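Long-range contacts in Rab3 interacting molecule variant 2 (Drosophila melanogaster, PDB 4TS6), which probably acts as a scaffold of the presynaptic active zone that supports neurotransmitter release, here represented by its C2A domain: residues A[24-29]-A[76-81]; A[46-51]-A[62-67]. One frame throughout, in Å; residues are numbered along the deposited sequence.

Contact 1. Residues A[24-29]-A[76-81]; sequences QLIVTL and GQTFVY
T28 and T78 face each other across two antiparallel strands, 24-29 and 76-81, and their side-chain hydroxyls share a hydrogen bond, OG1 of T28 lying 2.7 Å from OG1 of T78. The backbones pair from L25-Y81 to L29-Q77. Reciprocal N-H···O bonds join L25 to Y81, V27 to F79 and L29 to Q77; the shortest, from F79 N to V27 O, measures 2.7 Å. At the end of the pairing G76 and Q77 both lie opposite L29, a G1 beta bulge in which G76 takes up the positive phi (54°).

Side-chain contacts divide between the two faces. Beside the threonine pair, CG2 of T78 meets CG2 of I26 at 3.6 Å, each methyl lying anti to its own backbone N. The extended Q24 side chain crosses V80, its amide lying against a methyl with NE2 3.5 Å from V80 CG1, while its OE1 bonds to T22. On the other face, V27 CG2 reaches the edge of the Y81 ring, 4.3 Å from CD2, and L29 CD1 comes to the edge of the F79 ring.

This latter face forms part of the core of the C2 beta-sandwich: L25, L29 and Y81 pack on strand 46-53, and V27, L29 and Y81 on strand 93-100. Within its own sheet, strand 24-33 lies between 74-81 and 11-19.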
ATOM      1  N   GLN A  24       4.467  15.620  -7.962  1.00 24.65           N
ATOM      2  CA  GLN A  24       4.176  14.700  -6.869  1.00 21.87           C
ATOM      3  C   GLN A  24       3.406  13.494  -7.344  1.00 25.34           C
ATOM      4  O   GLN A  24       2.465  13.622  -8.133  1.00 25.91           O
ATOM      5  CB  GLN A  24       3.374  15.415  -5.786  1.00 28.70           C
ATOM      6  CG  GLN A  24       4.181  16.485  -5.042  1.00 32.49           C
ATOM      7  CD  GLN A  24       3.334  17.262  -4.053  1.00 37.60           C
ATOM      8  OE1 GLN A  24       2.149  17.497  -4.286  1.00 40.45           O
ATOM      9  NE2 GLN A  24       3.939  17.667  -2.947  1.00 38.34           N
ATOM     10  N   LEU A  25       3.828  12.323  -6.882  1.00 24.18           N
ATOM     11  CA  LEU A  25       3.035  11.115  -7.047  1.00 21.89           C
ATOM     12  C   LEU A  25       2.169  11.044  -5.801  1.00 24.12           C
ATOM     13  O   LEU A  25       2.686  11.135  -4.695  1.00 21.18           O
ATOM     14  CB  LEU A  25       3.950   9.885  -7.109  1.00 20.76           C
ATOM     15  CG  LEU A  25       3.226   8.534  -7.112  1.00 26.93           C
ATOM     16  CD1 LEU A  25       2.407   8.420  -8.381  1.00 23.95           C
ATOM     17  CD2 LEU A  25       4.223   7.377  -7.007  1.00 26.70           C
ATOM     18  N   ILE A  26       0.858  10.907  -5.969  1.00 23.73           N
ATOM     19  CA  ILE A  26      -0.047  10.878  -4.814  1.00 28.29           C
ATOM     20  C   ILE A  26      -0.674   9.486  -4.677  1.00 31.02           C
ATOM     21  O   ILE A  26      -1.259   8.958  -5.630  1.00 35.99           O
ATOM     22  CB  ILE A  26      -1.138  11.958  -4.926  1.00 29.88           C
ATOM     23  CG1 ILE A  26      -0.493  13.348  -5.058  1.00 34.45           C
ATOM     24  CG2 ILE A  26      -2.061  11.915  -3.721  1.00 28.70           C
ATOM     25  CD1 ILE A  26      -1.424  14.402  -5.624  1.00 43.07           C
ATOM     26  N   VAL A  27      -0.528   8.894  -3.493  1.00 28.19           N
ATOM     27  CA  VAL A  27      -0.931   7.512  -3.249  1.00 25.28           C
ATOM     28  C   VAL A  27      -1.917   7.476  -2.096  1.00 25.85           C
ATOM     29  O   VAL A  27      -1.590   7.912  -0.989  1.00 22.86           O
ATOM     30  CB  VAL A  27       0.296   6.640  -2.879  1.00 25.76           C
ATOM     31  CG1 VAL A  27      -0.114   5.182  -2.656  1.00 28.55           C
ATOM     32  CG2 VAL A  27       1.339   6.717  -3.972  1.00 28.29           C
ATOM     33  N   THR A  28      -3.124   6.972  -2.344  1.00 22.93           N
ATOM     34  CA  THR A  28      -4.112   6.839  -1.265  1.00 23.54           C
ATOM     35  C   THR A  28      -4.468   5.372  -1.048  1.00 22.50           C
ATOM     36  O   THR A  28      -4.933   4.696  -1.969  1.00 26.55           O
ATOM     37  CB  THR A  28      -5.391   7.680  -1.514  1.00 33.42           C
ATOM     38  OG1 THR A  28      -5.032   9.059  -1.699  1.00 28.70           O
ATOM     39  CG2 THR A  28      -6.349   7.566  -0.324  1.00 30.73           C
ATOM     40  N   LEU A  29      -4.227   4.883   0.170  1.00 22.84           N
ATOM     41  CA  LEU A  29      -4.683   3.557   0.554  1.00 22.16           C
ATOM     42  C   LEU A  29      -6.036   3.704   1.222  1.00 23.57           C
ATOM     43  O   LEU A  29      -6.136   4.178   2.354  1.00 26.99           O
ATOM     44  CB  LEU A  29      -3.712   2.907   1.528  1.00 26.72           C
ATOM     45  CG  LEU A  29      -2.491   2.248   0.903  1.00 35.60           C
ATOM     46  CD1 LEU A  29      -1.605   3.243   0.187  1.00 41.66           C
ATOM     47  CD2 LEU A  29      -1.721   1.594   1.992  1.00 38.76           C
ATOM     48  N   GLY A  76      -8.041   5.278   4.733  1.00 34.40           N
ATOM     49  CA  GLY A  76      -8.247   6.560   4.085  1.00 32.09           C
ATOM     50  C   GLY A  76      -7.005   7.437   4.134  1.00 33.46           C
ATOM     51  O   GLY A  76      -7.099   8.650   4.332  1.00 39.55           O
ATOM     52  N   GLN A  77      -5.840   6.826   3.940  1.00 28.41           N
ATOM     53  CA  GLN A  77      -4.559   7.496   4.183  1.00 29.12           C
ATOM     54  C   GLN A  77      -3.840   7.867   2.887  1.00 26.96           C
ATOM     55  O   GLN A  77      -3.621   7.008   2.029  1.00 22.88           O
ATOM     56  CB  GLN A  77      -3.658   6.569   5.000  1.00 33.33           C
ATOM     57  CG  GLN A  77      -2.534   7.270   5.729  1.00 40.69           C
ATOM     58  CD  GLN A  77      -2.553   7.027   7.242  1.00 50.94           C
ATOM     59  OE1 GLN A  77      -3.071   6.009   7.744  1.00 40.22           O
ATOM     60  NE2 GLN A  77      -1.974   7.965   7.975  1.00 61.60           N
ATOM     61  N   THR A  78      -3.465   9.138   2.751  1.00 29.94           N
ATOM     62  CA  THR A  78      -2.790   9.620   1.541  1.00 28.98           C
ATOM     63  C   THR A  78      -1.313   9.890   1.807  1.00 28.62           C
ATOM     64  O   THR A  78      -0.955  10.463   2.838  1.00 27.14           O
ATOM     65  CB  THR A  78      -3.478  10.881   0.995  1.00 32.23           C
ATOM     66  OG1 THR A  78      -4.785  10.531   0.525  1.00 29.08           O
ATOM     67  CG2 THR A  78      -2.684  11.497  -0.154  1.00 31.10           C
ATOM     68  N   PHE A  79      -0.454   9.434   0.899  1.00 25.88           N
ATOM     69  CA  PHE A  79       0.980   9.687   1.006  1.00 23.91           C
ATOM     70  C   PHE A  79       1.430  10.416  -0.248  1.00 29.37           C
ATOM     71  O   PHE A  79       0.841  10.248  -1.314  1.00 24.86           O
ATOM     72  CB  PHE A  79       1.752   8.373   1.141  1.00 25.12           C
ATOM     73  CG  PHE A  79       1.358   7.554   2.350  1.00 24.68           C
ATOM     74  CD1 PHE A  79       1.542   8.053   3.633  1.00 25.00           C
ATOM     75  CD2 PHE A  79       0.827   6.283   2.196  1.00 27.95           C
ATOM     76  CE1 PHE A  79       1.179   7.295   4.753  1.00 23.09           C
ATOM     77  CE2 PHE A  79       0.469   5.520   3.303  1.00 31.94           C
ATOM     78  CZ  PHE A  79       0.648   6.031   4.585  1.00 24.37           C
ATOM     79  N   VAL A  80       2.476  11.224  -0.125  1.00 25.15           N
ATOM     80  CA  VAL A  80       2.953  12.004  -1.264  1.00 24.69           C
ATOM     81  C   VAL A  80       4.442  11.743  -1.484  1.00 29.18           C
ATOM     82  O   VAL A  80       5.214  11.713  -0.525  1.00 31.64           O
ATOM     83  CB  VAL A  80       2.710  13.514  -1.042  1.00 36.01           C
ATOM     84  CG1 VAL A  80       3.312  14.322  -2.170  1.00 30.96           C
ATOM     85  CG2 VAL A  80       1.226  13.795  -0.945  1.00 38.12           C
ATOM     86  N   TYR A  81       4.830  11.514  -2.738  1.00 21.63           N
ATOM     87  CA  TYR A  81       6.238  11.396  -3.107  1.00 23.99           C
ATOM     88  C   TYR A  81       6.581  12.573  -3.995  1.00 23.45           C
ATOM     89  O   TYR A  81       5.963  12.739  -5.036  1.00 23.26           O
ATOM     90  CB  TYR A  81       6.479  10.100  -3.876  1.00 26.93           C
ATOM     91  CG  TYR A  81       6.414   8.869  -3.006  1.00 30.35           C
ATOM     92  CD1 TYR A  81       7.487   8.518  -2.194  1.00 24.19           C
ATOM     93  CD2 TYR A  81       5.290   8.057  -2.996  1.00 22.09           C
ATOM     94  CE1 TYR A  81       7.443   7.386  -1.386  1.00 29.54           C
ATOM     95  CE2 TYR A  81       5.235   6.909  -2.184  1.00 24.28           C
ATOM     96  CZ  TYR A  81       6.319   6.591  -1.382  1.00 22.29           C
ATOM     97  OH  TYR A  81       6.293   5.467  -0.580  1.00 22.14           O
TER

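Contact 2. Residues A[46-51]-A[62-67]; sequences PYAKVF and RRTKTV
P46 begins the pairing of 46-51 with 62-67 by accepting a hydrogen bond at its carbonyl O from V67 N (3.2 Å), while its ring CD lies against V67 O. At Y47 the side chain takes over. With chi1 at 63°, CG sits between the backbone N and the carbonyl carbon, and the ring lies beneath the guanidinium of R63. The two planes are only 6° apart with centres separated by 4.0 Å, a stacked cation-pi pair in which R63 NH2 lies over the middle of the ring and R63 CZ approaches Y47 CE2 to 3.7 Å. R63 reaches there on a chain extended from CG to NE. T66 runs alongside the tyrosine, its OG1 3.6 Å from Y47 CB, and the phenol OH bonds to N107.

A48 marks a change in the pairing. Its N-H is received by the hydroxyl of T64, OG1 at 2.8 Å, rather than by a backbone carbonyl; the same hydroxyl donates to K65 O from above the carbonyl plane. A48 O in turn accepts the N-H of T64, and the A48 methyl touches T64 CG2.

Regular antiparallel pairing follows. K49 and R63 form a non-hydrogen-bonded pair, with K49 CG lying 3.6 Å from R62 O. V50 and R62 are joined by two backbone bonds, including V50 N to R62 O at 2.9 Å. Strands 46-53 and 62-63 thereby form a beta hairpin in one sheet of the C2 beta-sandwich, 62-63 outermost and 46-53 flanked on its other side by 93-100.

The T64 hydroxyl thus stands in for a strand acceptor where 62-67 leaves the sheet, its donor and acceptor roles both used. Stacking on Y47 should stabilise the charge of R63 through the pi face and help keep its guanidinium flat on the ring, on the side where K49 adds a second positive charge.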
ATOM      1  N   PRO A  46      -4.165  -5.058  10.782  1.00 25.77           N
ATOM      2  CA  PRO A  46      -3.494  -4.704   9.531  1.00 23.09           C
ATOM      3  C   PRO A  46      -2.974  -3.266   9.447  1.00 19.95           C
ATOM      4  O   PRO A  46      -3.652  -2.336   9.875  1.00 23.90           O
ATOM      5  CB  PRO A  46      -4.605  -4.904   8.466  1.00 24.86           C
ATOM      6  CG  PRO A  46      -5.765  -5.568   9.179  1.00 27.41           C
ATOM      7  CD  PRO A  46      -5.628  -5.163  10.616  1.00 26.31           C
ATOM      8  N   TYR A  47      -1.769  -3.106   8.908  1.00 18.70           N
ATOM      9  CA  TYR A  47      -1.243  -1.808   8.489  1.00 18.48           C
ATOM     10  C   TYR A  47      -0.498  -2.049   7.212  1.00 23.60           C
ATOM     11  O   TYR A  47      -0.181  -3.196   6.876  1.00 21.36           O
ATOM     12  CB  TYR A  47      -0.288  -1.188   9.514  1.00 18.58           C
ATOM     13  CG  TYR A  47       0.974  -1.991   9.775  1.00 22.23           C
ATOM     14  CD1 TYR A  47       0.985  -3.030  10.696  1.00 21.28           C
ATOM     15  CD2 TYR A  47       2.160  -1.694   9.111  1.00 24.84           C
ATOM     16  CE1 TYR A  47       2.160  -3.758  10.955  1.00 25.32           C
ATOM     17  CE2 TYR A  47       3.323  -2.416   9.350  1.00 22.63           C
ATOM     18  CZ  TYR A  47       3.321  -3.439  10.271  1.00 23.70           C
ATOM     19  OH  TYR A  47       4.498  -4.144  10.506  1.00 18.47           O
ATOM     20  N   ALA A  48      -0.206  -0.968   6.488  1.00 17.82           N
ATOM     21  CA  ALA A  48       0.466  -1.123   5.216  1.00 15.47           C
ATOM     22  C   ALA A  48       1.745  -0.330   5.200  1.00 21.05           C
ATOM     23  O   ALA A  48       1.855   0.710   5.846  1.00 21.90           O
ATOM     24  CB  ALA A  48      -0.448  -0.697   4.074  1.00 23.89           C
ATOM     25  N   LYS A  49       2.729  -0.842   4.474  1.00 18.18           N
ATOM     26  CA  LYS A  49       3.948  -0.103   4.256  1.00 16.03           C
ATOM     27  C   LYS A  49       4.035   0.154   2.763  1.00 20.75           C
ATOM     28  O   LYS A  49       3.651  -0.695   1.962  1.00 23.72           O
ATOM     29  CB  LYS A  49       5.155  -0.924   4.727  1.00 20.70           C
ATOM     30  CG  LYS A  49       5.944  -0.266   5.840  1.00 42.23           C
ATOM     31  CD  LYS A  49       6.377  -1.244   6.926  1.00 48.47           C
ATOM     32  CE  LYS A  49       7.511  -2.158   6.495  1.00 56.78           C
ATOM     33  NZ  LYS A  49       8.123  -2.865   7.676  1.00 51.33           N
ATOM     34  N   VAL A  50       4.535   1.323   2.379  1.00 21.29           N
ATOM     35  CA  VAL A  50       4.648   1.641   0.953  1.00 17.24           C
ATOM     36  C   VAL A  50       6.065   2.107   0.691  1.00 22.20           C
ATOM     37  O   VAL A  50       6.612   2.894   1.472  1.00 18.68           O
ATOM     38  CB  VAL A  50       3.704   2.781   0.563  1.00 21.23           C
ATOM     39  CG1 VAL A  50       3.743   3.036  -0.949  1.00 24.44           C
ATOM     40  CG2 VAL A  50       2.287   2.467   1.014  1.00 26.39           C
ATOM     41  N   PHE A  51       6.663   1.620  -0.399  1.00 18.66           N
ATOM     42  CA  PHE A  51       7.981   2.094  -0.821  1.00 22.18           C
ATOM     43  C   PHE A  51       7.906   2.482  -2.270  1.00 26.22           C
ATOM     44  O   PHE A  51       7.184   1.838  -3.036  1.00 21.78           O
ATOM     45  CB  PHE A  51       9.015   0.976  -0.700  1.00 23.14           C
ATOM     46  CG  PHE A  51       9.525   0.777   0.687  1.00 24.50           C
ATOM     47  CD1 PHE A  51       8.862  -0.058   1.567  1.00 27.11           C
ATOM     48  CD2 PHE A  51      10.671   1.427   1.109  1.00 29.11           C
ATOM     49  CE1 PHE A  51       9.342  -0.244   2.866  1.00 30.18           C
ATOM     50  CE2 PHE A  51      11.159   1.248   2.394  1.00 28.45           C
ATOM     51  CZ  PHE A  51      10.488   0.410   3.269  1.00 30.91           C
ATOM     52  N   ARG A  62       6.698   4.749   3.702  1.00 19.58           N
ATOM     53  CA  ARG A  62       5.498   5.325   4.306  1.00 23.32           C
ATOM     54  C   ARG A  62       4.786   4.201   5.044  1.00 25.46           C
ATOM     55  O   ARG A  62       4.919   3.034   4.687  1.00 21.59           O
ATOM     56  CB  ARG A  62       4.559   5.891   3.237  1.00 22.49           C
ATOM     57  CG  ARG A  62       5.172   6.980   2.365  1.00 22.83           C
ATOM     58  CD  ARG A  62       5.492   8.242   3.159  1.00 26.65           C
ATOM     59  NE  ARG A  62       5.843   9.330   2.246  1.00 32.84           N
ATOM     60  CZ  ARG A  62       7.075   9.557   1.807  1.00 32.19           C
ATOM     61  NH1 ARG A  62       8.078   8.787   2.216  1.00 26.24           N
ATOM     62  NH2 ARG A  62       7.309  10.552   0.964  1.00 30.31           N
ATOM     63  N   ARG A  63       4.012   4.544   6.065  1.00 20.36           N
ATOM     64  CA  ARG A  63       3.342   3.500   6.831  1.00 22.77           C
ATOM     65  C   ARG A  63       1.990   4.023   7.307  1.00 27.59           C
ATOM     66  O   ARG A  63       1.898   5.155   7.776  1.00 28.58           O
ATOM     67  CB  ARG A  63       4.248   3.120   8.017  1.00 23.67           C
ATOM     68  CG  ARG A  63       3.654   2.097   8.947  1.00 29.38           C
ATOM     69  CD  ARG A  63       4.468   1.956  10.221  1.00 33.62           C
ATOM     70  NE  ARG A  63       3.745   1.177  11.223  1.00 36.52           N
ATOM     71  CZ  ARG A  63       4.252   0.124  11.855  1.00 46.14           C
ATOM     72  NH1 ARG A  63       5.493  -0.270  11.593  1.00 37.96           N
ATOM     73  NH2 ARG A  63       3.521  -0.532  12.750  1.00 44.53           N
ATOM     74  N   THR A  64       0.936   3.221   7.162  1.00 23.31           N
ATOM     75  CA  THR A  64      -0.392   3.631   7.617  1.00 21.94           C
ATOM     76  C   THR A  64      -0.501   3.399   9.101  1.00 27.68           C
ATOM     77  O   THR A  64       0.319   2.690   9.689  1.00 28.30           O
ATOM     78  CB  THR A  64      -1.481   2.765   6.986  1.00 26.93           C
ATOM     79  OG1 THR A  64      -1.330   1.418   7.459  1.00 26.03           O
ATOM     80  CG2 THR A  64      -1.389   2.786   5.453  1.00 24.32           C
ATOM     81  N   LYS A  65      -1.534   3.962   9.714  1.00 26.53           N
ATOM     82  CA  LYS A  65      -1.850   3.585  11.078  1.00 30.14           C
ATOM     83  C   LYS A  65      -2.292   2.121  11.086  1.00 32.39           C
ATOM     84  O   LYS A  65      -2.668   1.556  10.054  1.00 28.97           O
ATOM     85  CB  LYS A  65      -2.967   4.467  11.639  1.00 32.94           C
ATOM     86  CG  LYS A  65      -4.285   4.276  10.920  1.00 50.07           C
ATOM     87  CD  LYS A  65      -5.413   5.102  11.530  1.00 67.22           C
ATOM     88  CE  LYS A  65      -6.477   5.389  10.478  1.00 66.36           C
ATOM     89  NZ  LYS A  65      -5.841   5.957   9.252  1.00 56.07           N
ATOM     90  N   THR A  66      -2.241   1.516  12.261  1.00 28.84           N
ATOM     91  CA  THR A  66      -2.666   0.141  12.431  1.00 28.56           C
ATOM     92  C   THR A  66      -4.116   0.167  12.867  1.00 34.44           C
ATOM     93  O   THR A  66      -4.473   0.927  13.777  1.00 32.11           O
ATOM     94  CB  THR A  66      -1.823  -0.529  13.516  1.00 34.42           C
ATOM     95  OG1 THR A  66      -0.454  -0.545  13.094  1.00 33.78           O
ATOM     96  CG2 THR A  66      -2.297  -1.946  13.779  1.00 30.82           C
ATOM     97  N   VAL A  67      -4.950  -0.642  12.211  1.00 30.56           N
ATOM     98  CA  VAL A  67      -6.349  -0.797  12.620  1.00 39.01           C
ATOM     99  C   VAL A  67      -6.519  -2.100  13.409  1.00 47.45           C
ATOM    100  O   VAL A  67      -6.014  -3.150  13.007  1.00 45.12           O
ATOM    101  CB  VAL A  67      -7.295  -0.794  11.411  1.00 40.08           C
ATOM    102  CG1 VAL A  67      -8.740  -0.921  11.873  1.00 53.53           C
ATOM    103  CG2 VAL A  67      -7.107   0.479  10.608  1.00 33.98           C
TER

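From the N terminus the chain passes first through 24-29, then 46-51, 62-67 and finally 76-81. Contact 2 closes a short hairpin loop of ten residues, and this hairpin is nested within the 46-residue loop closed by contact 1. The two contacts do not cross. They belong to opposite sheets of the C2 beta-sandwich, with centres about 12 Å apart, and meet where the sheets pack: L29 CD2 against A48 CB. At the sandwich edge the second segments of both contacts are joined by polar links: V80 O with R62 NH2, and Q77 OE1 with K65 N. R62 also makes a cation-pi contact with Y81.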